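Local coordinates for protein thiamine-phosphate synthase (Pyrococcus furiosus, PDB 1XI3) that probably condenses a thiazole phosphate with a hydroxymethylpyrimidine diphosphate to form thiamine phosphate, using one magnesium ion per subunit, at residues Glu34-Glu37 with Ala42-Met45; Met97-Ala102 with Leu122-Lys127; Glu152-Ile157 with Arg177-Thr182. One frame throughout, in Å; residues are numbered along the deposited sequence. Where two conformers were deposited one is given.

Contact 1: Glu34-Glu37 with Ala42-Met45; sequences EALE and AIQM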
loop_
_atom_site.group_PDB
_atom_site.type_symbol
_atom_site.label_atom_id
_atom_site.label_comp_id
_atom_site.label_asym_id
_atom_site.label_seq_id
_atom_site.Cartn_x
_atom_site.Cartn_y
_atom_site.Cartn_z
ATOM N N GLU A 34 16.499 13.451 15.394
ATOM C CA GLU A 34 17.808 13.208 16.022
ATOM C C GLU A 34 18.825 12.615 15.029
ATOM O O GLU A 34 19.968 13.026 15.018
ATOM C CB GLU A 34 17.672 12.300 17.238
ATOM C CG GLU A 34 16.958 12.893 18.424
ATOM C CD GLU A 34 16.748 11.857 19.523
ATOM O OE1 GLU A 34 16.146 10.799 19.252
ATOM O OE2 GLU A 34 17.192 12.100 20.668
ATOM N N ALA A 35 18.410 11.643 14.210
ATOM C CA ALA A 35 19.336 11.055 13.229
ATOM C C ALA A 35 19.772 12.078 12.191
ATOM O O ALA A 35 20.930 12.115 11.787
ATOM C CB ALA A 35 18.678 9.827 12.513
ATOM N N LEU A 36 18.826 12.905 11.740
ATOM C CA LEU A 36 19.158 13.973 10.796
ATOM C C LEU A 36 20.122 14.967 11.455
ATOM O O LEU A 36 21.127 15.344 10.852
ATOM C CB LEU A 36 17.914 14.660 10.303
ATOM C CG LEU A 36 17.092 13.811 9.302
ATOM C CD1 LEU A 36 15.722 14.365 9.106
ATOM C CD2 LEU A 36 17.800 13.667 7.989
ATOM N N GLU A 37 19.829 15.368 12.678
ATOM C CA GLU A 37 20.799 16.190 13.467
ATOM C C GLU A 37 22.178 15.554 13.549
ATOM O O GLU A 37 23.206 16.253 13.500
ATOM C CB GLU A 37 20.280 16.421 14.887
ATOM C CG GLU A 37 19.262 17.483 14.970
ATOM C CD GLU A 37 19.843 18.866 14.605
ATOM O OE1 GLU A 37 21.034 19.124 14.873
ATOM O OE2 GLU A 37 19.109 19.671 14.036
ATOM N N ALA A 42 20.281 9.911 4.315
ATOM C CA ALA A 42 19.066 9.330 3.758
ATOM C C ALA A 42 18.288 8.694 4.900
ATOM O O ALA A 42 18.868 8.162 5.820
ATOM C CB ALA A 42 19.393 8.280 2.689
ATOM N N ILE A 43 16.959 8.769 4.809
ATOM C CA ILE A 43 16.061 8.189 5.769
ATOM C C ILE A 43 15.076 7.305 5.021
ATOM O O ILE A 43 14.573 7.677 3.969
ATOM C CB ILE A 43 15.243 9.284 6.492
ATOM C CG1 ILE A 43 16.158 10.218 7.310
ATOM C CG2 ILE A 43 14.165 8.716 7.396
ATOM C CD1 ILE A 43 16.876 9.571 8.420
ATOM N N GLN A 44 14.821 6.134 5.576
ATOM C CA GLN A 44 13.784 5.248 5.058
ATOM C C GLN A 44 12.750 5.020 6.151
ATOM O O GLN A 44 13.072 4.543 7.264
ATOM C CB GLN A 44 14.355 3.906 4.585
ATOM C CG GLN A 44 13.311 2.979 4.033
ATOM C CD GLN A 44 13.840 1.572 3.894
ATOM O OE1 GLN A 44 13.416 0.664 4.615
ATOM N NE2 GLN A 44 14.799 1.391 3.016
ATOM N N MET A 45 11.504 5.338 5.825
ATOM C CA MET A 45 10.370 5.037 6.644
ATOM C C MET A 45 9.924 3.606 6.404
ATOM O O MET A 45 9.490 3.267 5.315
ATOM C CB MET A 45 9.207 5.981 6.347
ATOM C CG MET A 45 8.034 5.800 7.261
ATOM S SD MET A 45 6.677 7.005 7.056
ATOM C CE MET A 45 5.902 6.389 5.585
#
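A35 and L36, at the end of helix 28-37, pack on I43 of strand 42-45 and so close the first beta-alpha-beta crossover of a TIM barrel: strand 17-20, helix 28-37, strand 42-45. Only four residues separate the helix segment from the strand, and the CA atoms of L36 and I43 are the nearest pair between the two segments, 8.3 Å apart. No hydrogen bond crosses here; the contact is made of aliphatic groups, and all three touching residues are buried.

On the strand side, I43 supplies almost everything. Its CB points toward the helix, and its CG1 lies beside the backbone N, anti to the carbonyl carbon (chi1 -63°). The longer branch thereby runs out between A35 and L36, with CD1 at its end. The first bond of L36 points neither at the strand nor from it, yet its CD2 bends in to meet I43, the two chains crossing at a slant. More side chains surround the layer: V19 of strand 17-20 touches both A35 and I43, while L65 and T66 of helix 52-68 touch L36 and I43 respectively.

The polar links of the strand run to its barrel neighbours, not to the helix. The backbone of I43 is hydrogen-bonded to L72 and F74 of strand 72-76. Q44 NE2 is hydrogen-bonded to the hydroxyl of Y18; I43 immediately precedes this glutamine, predicted with M45 to bind the pyrimidine diphosphate. Across the interface itself the closest approach is L36 CD2 to I43 CG1, 3.9 Å, with A35 CB lying 4.5 Å from I43 CD1.

Contact 2: Met97-Ala102 with Leu122-Lys127; sequences MPIEVA and LEAEKK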
loop_
_atom_site.group_PDB
_atom_site.type_symbol
_atom_site.label_atom_id
_atom_site.label_comp_id
_atom_site.label_asym_id
_atom_site.label_seq_id
_atom_site.Cartn_x
_atom_site.Cartn_y
_atom_site.Cartn_z
ATOM N N MET A 97 6.100 -4.994 -4.696
ATOM C CA MET A 97 5.824 -4.792 -6.106
ATOM C C MET A 97 7.041 -5.042 -6.958
ATOM O O MET A 97 8.121 -4.620 -6.617
ATOM C CB MET A 97 5.376 -3.342 -6.335
ATOM C CG MET A 97 4.764 -3.147 -7.678
ATOM S SD MET A 97 3.926 -1.582 -7.792
ATOM C CE MET A 97 2.445 -1.897 -6.786
ATOM N N PRO A 98 6.881 -5.770 -8.075
ATOM C CA PRO A 98 8.037 -5.951 -8.982
ATOM C C PRO A 98 8.583 -4.611 -9.464
ATOM O O PRO A 98 7.821 -3.670 -9.674
ATOM C CB PRO A 98 7.439 -6.726 -10.150
ATOM C CG PRO A 98 6.292 -7.460 -9.541
ATOM C CD PRO A 98 5.701 -6.523 -8.522
ATOM N N ILE A 99 9.898 -4.555 -9.611
ATOM C CA ILE A 99 10.575 -3.348 -9.977
ATOM C C ILE A 99 9.978 -2.738 -11.216
ATOM O O ILE A 99 9.695 -1.539 -11.256
ATOM C CB ILE A 99 12.091 -3.564 -10.135
ATOM C CG1 ILE A 99 12.701 -3.935 -8.793
ATOM C CG2 ILE A 99 12.756 -2.287 -10.705
ATOM C CD1 ILE A 99 14.111 -4.422 -8.898
ATOM N N GLU A 100 9.755 -3.555 -12.237
ATOM C CA GLU A 100 9.293 -3.004 -13.508
ATOM C C GLU A 100 7.894 -2.379 -13.387
ATOM O O GLU A 100 7.574 -1.412 -14.049
ATOM C CB GLU A 100 9.337 -4.086 -14.604
ATOM C CG GLU A 100 8.311 -5.212 -14.451
ATOM C CD GLU A 100 8.752 -6.380 -13.565
ATOM O OE1 GLU A 100 9.772 -6.295 -12.784
ATOM O OE2 GLU A 100 8.033 -7.411 -13.661
ATOM N N VAL A 101 7.076 -2.944 -12.509
ATOM C CA VAL A 101 5.729 -2.475 -12.309
ATOM C C VAL A 101 5.762 -1.179 -11.526
ATOM O O VAL A 101 5.023 -0.235 -11.821
ATOM C CB VAL A 101 4.886 -3.577 -11.553
ATOM C CG1 VAL A 101 3.492 -3.062 -11.218
ATOM C CG2 VAL A 101 4.813 -4.824 -12.396
ATOM N N ALA A 102 6.581 -1.149 -10.485
ATOM C CA ALA A 102 6.762 0.099 -9.711
ATOM C C ALA A 102 7.207 1.261 -10.602
ATOM O O ALA A 102 6.707 2.386 -10.465
ATOM C CB ALA A 102 7.778 -0.125 -8.628
ATOM N N LEU A 122 22.251 -8.746 -9.672
ATOM C CA LEU A 122 22.334 -8.549 -11.104
ATOM C C LEU A 122 20.960 -8.382 -11.746
ATOM O O LEU A 122 20.777 -7.550 -12.660
ATOM C CB LEU A 122 23.089 -9.747 -11.712
ATOM C CG LEU A 122 24.556 -9.836 -11.276
ATOM C CD1 LEU A 122 25.176 -11.204 -11.653
ATOM C CD2 LEU A 122 25.350 -8.680 -11.877
ATOM N N GLU A 123 19.991 -9.154 -11.258
ATOM C CA GLU A 123 18.623 -9.118 -11.764
ATOM C C GLU A 123 18.018 -7.792 -11.442
ATOM O O GLU A 123 17.421 -7.176 -12.302
ATOM C CB GLU A 123 17.759 -10.193 -11.144
ATOM C CG GLU A 123 16.326 -10.169 -11.622
ATOM N N ALA A 124 18.188 -7.335 -10.206
ATOM C CA ALA A 124 17.642 -6.004 -9.853
ATOM C C ALA A 124 18.242 -4.882 -10.694
ATOM O O ALA A 124 17.528 -4.021 -11.177
ATOM C CB ALA A 124 17.823 -5.721 -8.392
ATOM N N GLU A 125 19.550 -4.901 -10.891
ATOM C CA GLU A 125 20.176 -3.931 -11.760
ATOM C C GLU A 125 19.605 -4.030 -13.168
ATOM O O GLU A 125 19.268 -3.016 -13.784
ATOM C CB GLU A 125 21.689 -4.113 -11.748
ATOM C CG GLU A 125 22.452 -3.135 -12.647
ATOM C CD GLU A 125 23.968 -3.382 -12.634
ATOM O OE1 GLU A 125 24.398 -4.549 -12.720
ATOM O OE2 GLU A 125 24.729 -2.414 -12.517
ATOM N N LYS A 126 19.461 -5.261 -13.677
ATOM C CA LYS A 126 18.949 -5.453 -15.041
ATOM C C LYS A 126 17.548 -4.840 -15.197
ATOM O O LYS A 126 17.254 -4.221 -16.220
ATOM C CB LYS A 126 18.935 -6.942 -15.427
ATOM C CG LYS A 126 18.613 -7.205 -16.910
ATOM C CD LYS A 126 18.470 -8.710 -17.191
ATOM C CE LYS A 126 17.618 -9.043 -18.444
ATOM N NZ LYS A 126 18.363 -8.917 -19.749
ATOM N N LYS A 127 16.712 -4.998 -14.168
ATOM C CA LYS A 127 15.337 -4.506 -14.169
ATOM C C LYS A 127 15.241 -2.982 -14.026
ATOM O O LYS A 127 14.155 -2.400 -14.188
ATOM C CB LYS A 127 14.542 -5.199 -13.079
ATOM C CG LYS A 127 14.384 -6.681 -13.279
ATOM C CD LYS A 127 12.999 -7.092 -13.775
ATOM C CE LYS A 127 12.278 -8.007 -12.769
ATOM N NZ LYS A 127 13.136 -9.182 -12.326
#
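I99 reaches K127 and A124 because its CG1 stands beside the backbone N, anti to the carbonyl carbon (chi1 -65°), which sets CD1 against A124 and CG2 against K127. E100 has CG between its backbone N and carbonyl carbon (chi1 69°), and a further bend at chi2 brings its carboxylate alongside the lysine chain. The two segments belong to consecutive outer helices of the TIM barrel, 99-105 and 118-127, with strand 110-115 between them in the chain. I99 fills the seam between the two helices: its CD1 lies 4.0 Å from A124 CB, and its CG2 is 3.8 Å from K127 O. Beneath, I99 also rests on I111 and A113 of that strand, and A124 on A113 and V115. Replacing I99 by an alanine removes CD1 and CG2, and would probably open a gap beside the methyl of A124 and weaken the cover over K127.

Farther out, E100 and K127 run side by side and point the same way. Their charged ends do not form a salt bridge, since E100 OE1 and K127 NZ stay 4.5 Å apart; the attraction is at most a loose one. E100 OE1 has no polar partner in the model, although the contact partly buries it.

The start of helix 99-105 also meets the second subunit: P98, at the N-cap position, packs on R53 of that subunit and V101 on its Y56. At the surface, E100 OE1 makes an unusually close approach to K127 CE, 3.0 Å, with K127 CD farther off, 3.5 Å from E100 OE1.

Contact 3: Glu152-Ile157 with Arg177-Thr182; sequences EGLRKI and REVLKT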
loop_
_atom_site.group_PDB
_atom_site.type_symbol
_atom_site.label_atom_id
_atom_site.label_comp_id
_atom_site.label_asym_id
_atom_site.label_seq_id
_atom_site.Cartn_x
_atom_site.Cartn_y
_atom_site.Cartn_z
ATOM N N GLU A 152 32.449 -11.122 2.134
ATOM C CA GLU A 152 32.822 -11.608 0.808
ATOM C C GLU A 152 31.705 -11.509 -0.224
ATOM O O GLU A 152 31.928 -11.163 -1.379
ATOM C CB GLU A 152 33.293 -13.075 0.876
ATOM C CG GLU A 152 34.675 -13.227 1.490
ATOM C CD GLU A 152 35.256 -14.611 1.273
ATOM O OE1 GLU A 152 34.667 -15.380 0.465
ATOM O OE2 GLU A 152 36.300 -14.913 1.910
ATOM N N GLY A 153 30.483 -11.832 0.193
ATOM C CA GLY A 153 29.346 -11.752 -0.702
ATOM C C GLY A 153 29.015 -10.314 -1.024
ATOM O O GLY A 153 28.726 -9.991 -2.170
ATOM N N LEU A 154 29.097 -9.470 -0.010
ATOM C CA LEU A 154 28.953 -8.015 -0.248
ATOM C C LEU A 154 29.991 -7.514 -1.266
ATOM O O LEU A 154 29.648 -6.840 -2.212
ATOM C CB LEU A 154 29.071 -7.275 1.069
ATOM C CG LEU A 154 28.928 -5.751 0.984
ATOM C CD1 LEU A 154 27.540 -5.382 0.336
ATOM C CD2 LEU A 154 29.085 -5.166 2.326
ATOM N N ARG A 155 31.282 -7.831 -1.060
ATOM C CA ARG A 155 32.329 -7.409 -2.013
ATOM C C ARG A 155 32.066 -7.885 -3.423
ATOM O O ARG A 155 32.250 -7.159 -4.392
ATOM C CB ARG A 155 33.708 -7.897 -1.518
ATOM C CG ARG A 155 34.875 -7.615 -2.405
ATOM C CD ARG A 155 35.132 -6.140 -2.648
ATOM N NE ARG A 155 36.082 -5.942 -3.750
ATOM C CZ ARG A 155 36.346 -4.766 -4.312
ATOM N NH1 ARG A 155 35.757 -3.644 -3.880
ATOM N NH2 ARG A 155 37.209 -4.700 -5.321
ATOM N N LYS A 156 31.603 -9.124 -3.562
ATOM C CA LYS A 156 31.344 -9.639 -4.871
ATOM C C LYS A 156 30.254 -8.863 -5.572
ATOM O O LYS A 156 30.345 -8.606 -6.759
ATOM C CB LYS A 156 31.002 -11.128 -4.779
ATOM C CG LYS A 156 30.790 -11.799 -6.119
ATOM C CD LYS A 156 32.033 -11.988 -6.950
ATOM C CE LYS A 156 31.691 -12.817 -8.211
ATOM N NZ LYS A 156 32.715 -12.698 -9.271
ATOM N N ILE A 157 29.232 -8.450 -4.820
ATOM C CA ILE A 157 28.168 -7.659 -5.403
ATOM C C ILE A 157 28.771 -6.301 -5.892
ATOM O O ILE A 157 28.511 -5.871 -6.996
ATOM C CB ILE A 157 26.979 -7.503 -4.430
ATOM C CG1 ILE A 157 26.157 -8.815 -4.415
ATOM C CG2 ILE A 157 26.050 -6.368 -4.873
ATOM C CD1 ILE A 157 25.320 -9.015 -3.169
ATOM N N ARG A 177 33.828 0.044 9.548
ATOM C CA ARG A 177 35.001 0.203 8.647
ATOM C C ARG A 177 35.218 -0.987 7.737
ATOM O O ARG A 177 35.447 -0.814 6.552
ATOM C CB ARG A 177 36.310 0.466 9.421
ATOM C CG ARG A 177 36.394 1.836 9.962
ATOM C CD ARG A 177 37.832 2.199 10.386
ATOM N NE ARG A 177 37.929 3.651 10.414
ATOM C CZ ARG A 177 37.485 4.387 11.419
ATOM N NH1 ARG A 177 36.939 3.810 12.473
ATOM N NH2 ARG A 177 37.575 5.705 11.373
ATOM N N GLU A 178 35.148 -2.212 8.280
ATOM C CA GLU A 178 35.358 -3.370 7.462
ATOM C C GLU A 178 34.285 -3.433 6.378
ATOM O O GLU A 178 34.572 -3.803 5.257
ATOM C CB GLU A 178 35.348 -4.654 8.283
ATOM C CG GLU A 178 36.015 -5.820 7.550
ATOM N N VAL A 179 33.048 -3.085 6.733
ATOM C CA VAL A 179 31.962 -3.063 5.725
ATOM C C VAL A 179 32.274 -2.034 4.620
ATOM O O VAL A 179 32.219 -2.327 3.419
ATOM C CB VAL A 179 30.579 -2.784 6.374
ATOM C CG1 VAL A 179 29.512 -2.614 5.326
ATOM C CG2 VAL A 179 30.183 -3.932 7.337
ATOM N N LEU A 180 32.640 -0.835 5.043
ATOM C CA LEU A 180 32.930 0.254 4.107
ATOM C C LEU A 180 34.110 -0.072 3.159
ATOM O O LEU A 180 34.113 0.300 1.982
ATOM C CB LEU A 180 33.167 1.524 4.907
ATOM C CG LEU A 180 31.908 2.143 5.526
ATOM C CD1 LEU A 180 32.199 3.050 6.696
ATOM C CD2 LEU A 180 31.087 2.907 4.434
ATOM N N LYS A 181 35.083 -0.842 3.657
ATOM C CA LYS A 181 36.218 -1.242 2.833
ATOM C C LYS A 181 35.876 -2.267 1.741
ATOM O O LYS A 181 36.705 -2.573 0.882
ATOM C CB LYS A 181 37.340 -1.763 3.735
ATOM C CG LYS A 181 38.049 -0.690 4.522
ATOM C CD LYS A 181 39.376 -1.228 5.117
ATOM C CE LYS A 181 39.307 -1.433 6.579
ATOM N NZ LYS A 181 40.622 -1.865 7.217
ATOM N N THR A 182 34.639 -2.777 1.708
ATOM C CA THR A 182 34.250 -3.630 0.579
ATOM C C THR A 182 33.999 -2.817 -0.677
ATOM O O THR A 182 33.867 -3.368 -1.743
ATOM C CB THR A 182 32.989 -4.462 0.874
ATOM O OG1 THR A 182 31.893 -3.556 1.058
ATOM C CG2 THR A 182 33.180 -5.315 2.110
#
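R155 and T182 bring the two backbones closest, their CA atoms 5.0 Å apart, where helix 150-160 passes the last residue of segment 177-182. Helices 150-160 and 176-180 are consecutive outer helices of the TIM barrel, with strand 165-168 joining them underneath.

The polar link is one straight hydrogen bond: R155 NH1 donates to T182 O over 2.9 Å, with an N-H...O angle of 168°. The carbonyl oxygen meets the edge of the guanidinium, in its plane, yet the nitrogen itself stands well above the carbonyl plane and so uses no lone-pair direction. R155 CD also comes within 3.2 Å of that oxygen, T182 O. With NE in a salt bridge to E159, the guanidinium is held on two sides and its rotation is probably restricted.

Deeper down, L154 works between V179 and T182, crossing each at about a right angle. Its CB points toward the other segment, and with CG opposite the backbone N (chi1 -179°) CD2 does the touching, 4.0 Å from V179 CG1 and 3.5 Å from T182 OG1. A167 of strand 165-168 lies under both L154 and V179, and L151 adds to the packing around V179 and T182.

The threonine hydroxyl is buried but satisfied within its own segment. T182 OG1 sits between its backbone N and carbonyl carbon (chi1 64°), from where it reaches back to V179 O nearly in line with the C=O bond. That oxygen also accepts from T182 N. The hydroxyl bond is the shorter of the two, T182 OG1 to V179 O being 2.7 Å.

How the contacts relate
All three contacts belong to one TIM barrel and none touches another. Contact 1 packs a helix on the strand that follows it, while contacts 2 and 3 join neighbouring outer helices. Contacts 1 and 2 lie on opposite sides of the chain's centre, their centres 26 Å apart; contact 3 is 23 Å from each, centre to centre, and about 6 Å from contact 2 between closest atoms. Between side chains, I43 is about 10 Å from D76 and A124 about 8 Å from S114, both predicted for the pyrimidine diphosphate, and I99 about 8 Å from D96, predicted for magnesium; the V179 side chain is about 8 Å from G170, predicted for the thiazole phosphate. Only contact 1 includes such residues.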